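Local coordinates for PTS system, nitrogen regulatory IIA protein (Neisseria meningitidis, PDB 2A0J) that probably acts as the IIA component of a phosphotransferase system, transferring phosphoryl groups and taking part in nitrogen regulation, at residues L31-E36 / Q75-F80; A71-A76 / I102-E107. One frame throughout, in Å; residues are numbered along the deposited sequence.

Contact 1. Residues L31-E36 / Q75-F80; sequences LLLERE and QATGAF
Leu33 and Gly78 bring the last turn of helix 22-33 against the start of strand 77-83, their CA atoms 7.1 Å apart, and Leu32 lies 7.3 Å from Ala79 by the same measure. The branched ends of the two leucines fill the space between helix and strand. That of Leu33 settles on the strand backbone at Gly78, where Leu33 CD2 is 3.6 Å from Gly78 O. The same methyl group reaches Ala79 CB at 3.9 Å, and Leu32 CD1 approaches that CB at 4.2 Å. Alanine suits this place because its single methyl faces the helix and meets both leucines. Beyond Leu33 the chain turns out of the helix and returns to the strand at Glu36. Its CG stands between the backbone N and the carbonyl carbon (chi1 63°), and a bend at chi2 (83°) carries the carboxylate to Thr77. Thr77 OG1 donates a short hydrogen bond of 2.5 Å to Glu36 OE1, arriving on the syn side but 26° out of the carboxylate plane. This polar pair lies at the exposed end of an otherwise apolar patch, continued inward as Leu33 also touches Val44. Phe80 points to the other face, against helix 139-146. The arrangement is that of an alpha/beta sandwich, a helix end packed on one face of a mixed sheet flanked by helices on both faces.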
ATOM      1  N   LEU A  31       3.662  10.567   4.699  1.00 23.09           N
ATOM      2  CA  LEU A  31       3.382  11.862   4.090  1.00 25.07           C
ATOM      3  C   LEU A  31       2.115  11.841   3.228  1.00 25.82           C
ATOM      4  O   LEU A  31       1.297  12.755   3.295  1.00 26.84           O
ATOM      5  CB  LEU A  31       4.594  12.305   3.264  1.00 11.28           C
ATOM      6  CG  LEU A  31       5.744  12.779   4.157  1.00 27.70           C
ATOM      7  CD1 LEU A  31       7.041  12.912   3.359  1.00 23.87           C
ATOM      8  CD2 LEU A  31       5.341  14.109   4.804  1.00  9.84           C
ATOM      9  N   LEU A  32       1.956  10.787   2.431  1.00 20.50           N
ATOM     10  CA  LEU A  32       0.792  10.641   1.564  1.00 15.72           C
ATOM     11  C   LEU A  32      -0.517  10.497   2.347  1.00 23.77           C
ATOM     12  O   LEU A  32      -1.544  11.058   1.964  1.00 27.81           O
ATOM     13  CB  LEU A  32       0.968   9.421   0.657  1.00 16.87           C
ATOM     14  CG  LEU A  32       2.092   9.447  -0.380  1.00 14.32           C
ATOM     15  CD1 LEU A  32       2.131   8.122  -1.110  1.00 17.26           C
ATOM     16  CD2 LEU A  32       1.867  10.585  -1.349  1.00  4.34           C
ATOM     17  N   LEU A  33      -0.477   9.740   3.440  1.00 17.73           N
ATOM     18  CA  LEU A  33      -1.662   9.512   4.257  1.00 13.77           C
ATOM     19  C   LEU A  33      -1.827  10.503   5.417  1.00 18.18           C
ATOM     20  O   LEU A  33      -2.849  10.506   6.099  1.00 13.31           O
ATOM     21  CB  LEU A  33      -1.641   8.076   4.787  1.00 12.49           C
ATOM     22  CG  LEU A  33      -1.421   6.995   3.714  1.00 14.36           C
ATOM     23  CD1 LEU A  33      -1.664   5.641   4.337  1.00 11.61           C
ATOM     24  CD2 LEU A  33      -2.360   7.196   2.524  1.00 13.95           C
ATOM     25  N   GLU A  34      -0.826  11.354   5.616  1.00 17.06           N
ATOM     26  CA  GLU A  34      -0.827  12.361   6.675  1.00 21.65           C
ATOM     27  C   GLU A  34      -2.059  13.275   6.732  1.00 27.76           C
ATOM     28  O   GLU A  34      -2.575  13.729   5.710  1.00 24.53           O
ATOM     29  CB  GLU A  34       0.427  13.232   6.539  1.00 26.30           C
ATOM     30  CG  GLU A  34       0.522  14.373   7.538  1.00 22.54           C
ATOM     31  CD  GLU A  34       1.762  15.222   7.342  1.00 32.19           C
ATOM     32  OE1 GLU A  34       2.000  16.118   8.177  1.00 48.59           O
ATOM     33  OE2 GLU A  34       2.495  15.000   6.357  1.00 34.03           O
ATOM     34  N   ARG A  35      -2.495  13.549   7.957  1.00 29.92           N
ATOM     35  CA  ARG A  35      -3.638  14.412   8.272  1.00 32.94           C
ATOM     36  C   ARG A  35      -4.993  14.062   7.673  1.00 36.11           C
ATOM     37  O   ARG A  35      -6.010  14.189   8.348  1.00 34.19           O
ATOM     38  CB  ARG A  35      -3.322  15.866   7.948  1.00 32.62           C
ATOM     39  CG  ARG A  35      -4.411  16.805   8.424  1.00 44.08           C
ATOM     40  CD  ARG A  35      -3.932  18.235   8.409  1.00 64.17           C
ATOM     41  NE  ARG A  35      -3.459  18.620   7.085  1.00 74.48           N
ATOM     42  CZ  ARG A  35      -2.890  19.785   6.808  1.00 82.85           C
ATOM     43  NH1 ARG A  35      -2.717  20.687   7.769  1.00 90.14           N
ATOM     44  NH2 ARG A  35      -2.495  20.048   5.572  1.00 89.28           N
ATOM     45  N   GLU A  36      -5.032  13.653   6.413  1.00 34.87           N
ATOM     46  CA  GLU A  36      -6.307  13.281   5.830  1.00 35.63           C
ATOM     47  C   GLU A  36      -6.744  12.008   6.573  1.00 35.06           C
ATOM     48  O   GLU A  36      -7.796  11.423   6.297  1.00 34.61           O
ATOM     49  CB  GLU A  36      -6.160  13.046   4.321  1.00 38.35           C
ATOM     50  CG  GLU A  36      -5.237  11.913   3.946  1.00 51.81           C
ATOM     51  CD  GLU A  36      -5.923  10.571   4.008  1.00 61.22           C
ATOM     52  OE1 GLU A  36      -5.214   9.543   4.040  1.00 52.85           O
ATOM     53  OE2 GLU A  36      -7.173  10.545   4.013  1.00 74.32           O
ATOM     54  N   GLN A  75     -11.899   6.738   9.019  1.00 21.31           N
ATOM     55  CA  GLN A  75     -12.268   6.284   7.694  1.00 20.36           C
ATOM     56  C   GLN A  75     -11.038   5.710   7.026  1.00 19.59           C
ATOM     57  O   GLN A  75      -9.970   6.313   7.056  1.00 18.63           O
ATOM     58  CB  GLN A  75     -12.831   7.435   6.858  1.00 16.44           C
ATOM     59  CG  GLN A  75     -13.189   7.022   5.438  1.00 21.38           C
ATOM     60  CD  GLN A  75     -13.899   8.116   4.669  1.00 31.44           C
ATOM     61  OE1 GLN A  75     -13.431   9.253   4.614  1.00 23.06           O
ATOM     62  NE2 GLN A  75     -15.032   7.776   4.065  1.00 21.72           N
ATOM     63  N   ALA A  76     -11.190   4.534   6.439  1.00 21.65           N
ATOM     64  CA  ALA A  76     -10.084   3.880   5.761  1.00 28.06           C
ATOM     65  C   ALA A  76      -9.486   4.771   4.677  1.00 25.76           C
ATOM     66  O   ALA A  76     -10.183   5.545   4.026  1.00 24.65           O
ATOM     67  CB  ALA A  76     -10.553   2.569   5.154  1.00 23.20           C
ATOM     68  N   THR A  77      -8.181   4.655   4.487  1.00 24.60           N
ATOM     69  CA  THR A  77      -7.496   5.436   3.476  1.00 27.65           C
ATOM     70  C   THR A  77      -6.333   4.601   2.955  1.00 29.91           C
ATOM     71  O   THR A  77      -5.769   3.785   3.690  1.00 28.28           O
ATOM     72  CB  THR A  77      -6.978   6.764   4.064  1.00 31.32           C
ATOM     73  OG1 THR A  77      -6.445   7.575   3.011  1.00 27.82           O
ATOM     74  CG2 THR A  77      -5.904   6.504   5.122  1.00 16.81           C
ATOM     75  N   GLY A  78      -5.988   4.787   1.684  1.00 27.73           N
ATOM     76  CA  GLY A  78      -4.896   4.025   1.106  1.00 21.60           C
ATOM     77  C   GLY A  78      -4.085   4.786   0.076  1.00 21.31           C
ATOM     78  O   GLY A  78      -4.350   5.954  -0.212  1.00 22.49           O
ATOM     79  N   ALA A  79      -3.082   4.116  -0.478  1.00 17.96           N
ATOM     80  CA  ALA A  79      -2.224   4.712  -1.492  1.00 16.54           C
ATOM     81  C   ALA A  79      -1.573   3.594  -2.286  1.00 18.26           C
ATOM     82  O   ALA A  79      -1.543   2.444  -1.844  1.00 17.86           O
ATOM     83  CB  ALA A  79      -1.151   5.577  -0.843  1.00  3.93           C
ATOM     84  N   PHE A  80      -1.060   3.929  -3.464  1.00 14.89           N
ATOM     85  CA  PHE A  80      -0.397   2.934  -4.287  1.00 19.92           C
ATOM     86  C   PHE A  80       0.915   3.511  -4.797  1.00 18.05           C
ATOM     87  O   PHE A  80       0.955   4.656  -5.252  1.00 12.54           O
ATOM     88  CB  PHE A  80      -1.280   2.532  -5.470  1.00 18.68           C
ATOM     89  CG  PHE A  80      -0.722   1.394  -6.266  1.00 23.16           C
ATOM     90  CD1 PHE A  80      -0.795   0.091  -5.779  1.00 22.78           C
ATOM     91  CD2 PHE A  80      -0.069   1.625  -7.474  1.00 19.65           C
ATOM     92  CE1 PHE A  80      -0.222  -0.970  -6.480  1.00 19.38           C
ATOM     93  CE2 PHE A  80       0.508   0.569  -8.185  1.00 18.50           C
ATOM     94  CZ  PHE A  80       0.431  -0.733  -7.684  1.00  8.35           C
TER

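Contact 2. Residues A71-A76 / I102-E107; sequences AGVKQA and ILLVPE
Val73 and Pro106, with CA atoms 4.5 Å apart, and Ala76 and Val105, at 4.4 Å, mark where the loop 71-76 passes close to the end of strand 97-106, with no conventional hydrogen bond between them. Proline has no N-H to offer, and Pro106 instead presents its ring as an apolar surface: CD lies 4.3 Å from Ala76 CB. With CG1 anti to the backbone N (chi1 -177°), Val73 rests that methyl beside the ring, 4.1 Å from Pro106 CD, and sends CG2 toward Leu104 CD1. A small residue suits position 76, since its CB fits in close beside both the proline ring and Val105 CG1, the latter at 4.2 Å. The backbone there adds a CA-H...O contact, Ala76 CA to Leu104 O, of 3.3 Å and 145° at the hydrogen. On the exposed side, Lys74 NZ bonds Ala71 O at 3.0 Å, nearly along the C=O axis (161°), bracing the loop from within. Pro106 and Val105 also touch His113 of helix 110-124, and Val73 meets Leu39. The loop thus crosses over the end of strand 97-106 to join its two neighbours, strands 63-70 and 77-83, which run antiparallel to each other: the topology of a psi-loop.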
ATOM      1  N   ALA A  71      -6.861   4.200  16.586  1.00 12.62           N
ATOM      2  CA  ALA A  71      -8.067   4.818  17.130  1.00 13.43           C
ATOM      3  C   ALA A  71      -8.356   6.196  16.523  1.00 14.89           C
ATOM      4  O   ALA A  71      -9.515   6.609  16.433  1.00 18.92           O
ATOM      5  CB  ALA A  71      -7.949   4.922  18.652  1.00 14.65           C
ATOM      6  N   GLY A  72      -7.304   6.896  16.107  1.00 17.16           N
ATOM      7  CA  GLY A  72      -7.467   8.216  15.514  1.00 18.32           C
ATOM      8  C   GLY A  72      -7.988   8.235  14.081  1.00 17.51           C
ATOM      9  O   GLY A  72      -8.371   9.291  13.581  1.00 25.16           O
ATOM     10  N   VAL A  73      -7.999   7.085  13.414  1.00 17.34           N
ATOM     11  CA  VAL A  73      -8.487   6.996  12.037  1.00 22.40           C
ATOM     12  C   VAL A  73      -9.969   6.605  12.057  1.00 21.82           C
ATOM     13  O   VAL A  73     -10.341   5.607  12.661  1.00 27.57           O
ATOM     14  CB  VAL A  73      -7.665   5.951  11.220  1.00 21.38           C
ATOM     15  CG1 VAL A  73      -8.122   5.922   9.756  1.00  3.18           C
ATOM     16  CG2 VAL A  73      -6.182   6.300  11.294  1.00 17.99           C
ATOM     17  N   LYS A  74     -10.809   7.407  11.406  1.00 20.48           N
ATOM     18  CA  LYS A  74     -12.243   7.144  11.378  1.00 28.19           C
ATOM     19  C   LYS A  74     -12.752   6.662  10.029  1.00 29.71           C
ATOM     20  O   LYS A  74     -13.898   6.231   9.903  1.00 32.04           O
ATOM     21  CB  LYS A  74     -13.023   8.390  11.813  1.00 21.11           C
ATOM     22  CG  LYS A  74     -12.759   8.786  13.260  1.00 38.69           C
ATOM     23  CD  LYS A  74     -12.937   7.586  14.188  1.00 39.56           C
ATOM     24  CE  LYS A  74     -12.494   7.889  15.610  1.00 33.42           C
ATOM     25  NZ  LYS A  74     -12.505   6.657  16.448  1.00 26.16           N
ATOM     26  N   GLN A  75     -11.899   6.738   9.019  1.00 21.31           N
ATOM     27  CA  GLN A  75     -12.268   6.284   7.694  1.00 20.36           C
ATOM     28  C   GLN A  75     -11.038   5.710   7.026  1.00 19.59           C
ATOM     29  O   GLN A  75      -9.970   6.313   7.056  1.00 18.63           O
ATOM     30  CB  GLN A  75     -12.831   7.435   6.858  1.00 16.44           C
ATOM     31  CG  GLN A  75     -13.189   7.022   5.438  1.00 21.38           C
ATOM     32  CD  GLN A  75     -13.899   8.116   4.669  1.00 31.44           C
ATOM     33  OE1 GLN A  75     -13.431   9.253   4.614  1.00 23.06           O
ATOM     34  NE2 GLN A  75     -15.032   7.776   4.065  1.00 21.72           N
ATOM     35  N   ALA A  76     -11.190   4.534   6.439  1.00 21.65           N
ATOM     36  CA  ALA A  76     -10.084   3.880   5.761  1.00 28.06           C
ATOM     37  C   ALA A  76      -9.486   4.771   4.677  1.00 25.76           C
ATOM     38  O   ALA A  76     -10.183   5.545   4.026  1.00 24.65           O
ATOM     39  CB  ALA A  76     -10.553   2.569   5.154  1.00 23.20           C
ATOM     40  N   ILE A 102      -0.600   0.622   0.312  1.00 15.07           N
ATOM     41  CA  ILE A 102      -0.664   0.894   1.750  1.00 14.35           C
ATOM     42  C   ILE A 102      -2.092   1.161   2.182  1.00  9.81           C
ATOM     43  O   ILE A 102      -2.833   1.848   1.490  1.00 16.24           O
ATOM     44  CB  ILE A 102       0.174   2.127   2.159  1.00 15.09           C
ATOM     45  CG1 ILE A 102       1.564   2.071   1.523  1.00 15.54           C
ATOM     46  CG2 ILE A 102       0.291   2.185   3.674  1.00 19.08           C
ATOM     47  CD1 ILE A 102       1.603   2.547   0.070  1.00 16.89           C
ATOM     48  N   LEU A 103      -2.472   0.618   3.332  1.00 14.28           N
ATOM     49  CA  LEU A 103      -3.817   0.806   3.861  1.00 17.32           C
ATOM     50  C   LEU A 103      -3.828   1.168   5.342  1.00 19.09           C
ATOM     51  O   LEU A 103      -3.221   0.474   6.157  1.00 26.34           O
ATOM     52  CB  LEU A 103      -4.649  -0.463   3.670  1.00 17.71           C
ATOM     53  CG  LEU A 103      -6.087  -0.326   4.186  1.00 29.04           C
ATOM     54  CD1 LEU A 103      -6.830   0.686   3.326  1.00 29.37           C
ATOM     55  CD2 LEU A 103      -6.801  -1.661   4.157  1.00 13.13           C
ATOM     56  N   LEU A 104      -4.519   2.257   5.677  1.00 19.31           N
ATOM     57  CA  LEU A 104      -4.665   2.710   7.065  1.00 12.59           C
ATOM     58  C   LEU A 104      -6.153   2.585   7.423  1.00 13.68           C
ATOM     59  O   LEU A 104      -7.006   3.228   6.806  1.00 13.62           O
ATOM     60  CB  LEU A 104      -4.237   4.168   7.214  1.00  5.78           C
ATOM     61  CG  LEU A 104      -3.067   4.504   8.134  1.00 23.96           C
ATOM     62  CD1 LEU A 104      -3.094   6.012   8.378  1.00 14.41           C
ATOM     63  CD2 LEU A 104      -3.163   3.745   9.461  1.00 11.16           C
ATOM     64  N   VAL A 105      -6.469   1.772   8.426  1.00 14.75           N
ATOM     65  CA  VAL A 105      -7.863   1.574   8.797  1.00 18.16           C
ATOM     66  C   VAL A 105      -8.232   1.971  10.223  1.00 19.65           C
ATOM     67  O   VAL A 105      -7.396   1.951  11.128  1.00 26.44           O
ATOM     68  CB  VAL A 105      -8.271   0.093   8.581  1.00 25.59           C
ATOM     69  CG1 VAL A 105      -8.092  -0.279   7.121  1.00 21.14           C
ATOM     70  CG2 VAL A 105      -7.426  -0.831   9.459  1.00 10.99           C
ATOM     71  N   PRO A 106      -9.492   2.375  10.434  1.00 17.85           N
ATOM     72  CA  PRO A 106      -9.903   2.750  11.791  1.00 20.92           C
ATOM     73  C   PRO A 106      -9.936   1.482  12.644  1.00 26.07           C
ATOM     74  O   PRO A 106      -9.907   0.372  12.112  1.00 23.84           O
ATOM     75  CB  PRO A 106     -11.295   3.358  11.580  1.00  8.43           C
ATOM     76  CG  PRO A 106     -11.787   2.693  10.324  1.00 15.44           C
ATOM     77  CD  PRO A 106     -10.552   2.679   9.458  1.00 17.78           C
ATOM     78  N   GLU A 107      -9.984   1.635  13.959  1.00 29.84           N
ATOM     79  CA  GLU A 107     -10.028   0.472  14.827  1.00 38.10           C
ATOM     80  C   GLU A 107     -11.483   0.176  15.189  1.00 48.80           C
ATOM     81  O   GLU A 107     -11.949   0.586  16.251  1.00 57.36           O
ATOM     82  CB  GLU A 107      -9.215   0.740  16.097  1.00 50.00           C
ATOM     83  CG  GLU A 107      -8.579  -0.503  16.703  1.00 57.45           C
ATOM     84  CD  GLU A 107      -8.037  -0.262  18.098  1.00 62.52           C
ATOM     85  OE1 GLU A 107      -7.285  -1.125  18.599  1.00 68.02           O
ATOM     86  OE2 GLU A 107      -8.372   0.781  18.702  1.00 59.95           O
TER

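How the contacts relate
The two contacts have centres 9 Å apart and lie on the same side of the chain's centre. Along the sequence, the helix end 31-36 comes first, then the loop 71-76, which runs directly into 75-80 so that Gln75 and Ala76 belong to both, and last 102-107. Strands 77-83 and 97-106 are antiparallel neighbours in the four-stranded sheet, joined by probable hydrogen bonds Thr77 O to Leu104 N (2.8 Å) and Ala79 O to Ile102 N (3.0 Å). Contact 1 sets the end of helix 22-33 on one face of the sheet, whereas contact 2 passes a loop over the end of strand 97-106. Leu33 of contact 1 also packs on strand 97-106. The chain leaving the loop becomes the strand under the helix, so the same strand pair carries both contacts.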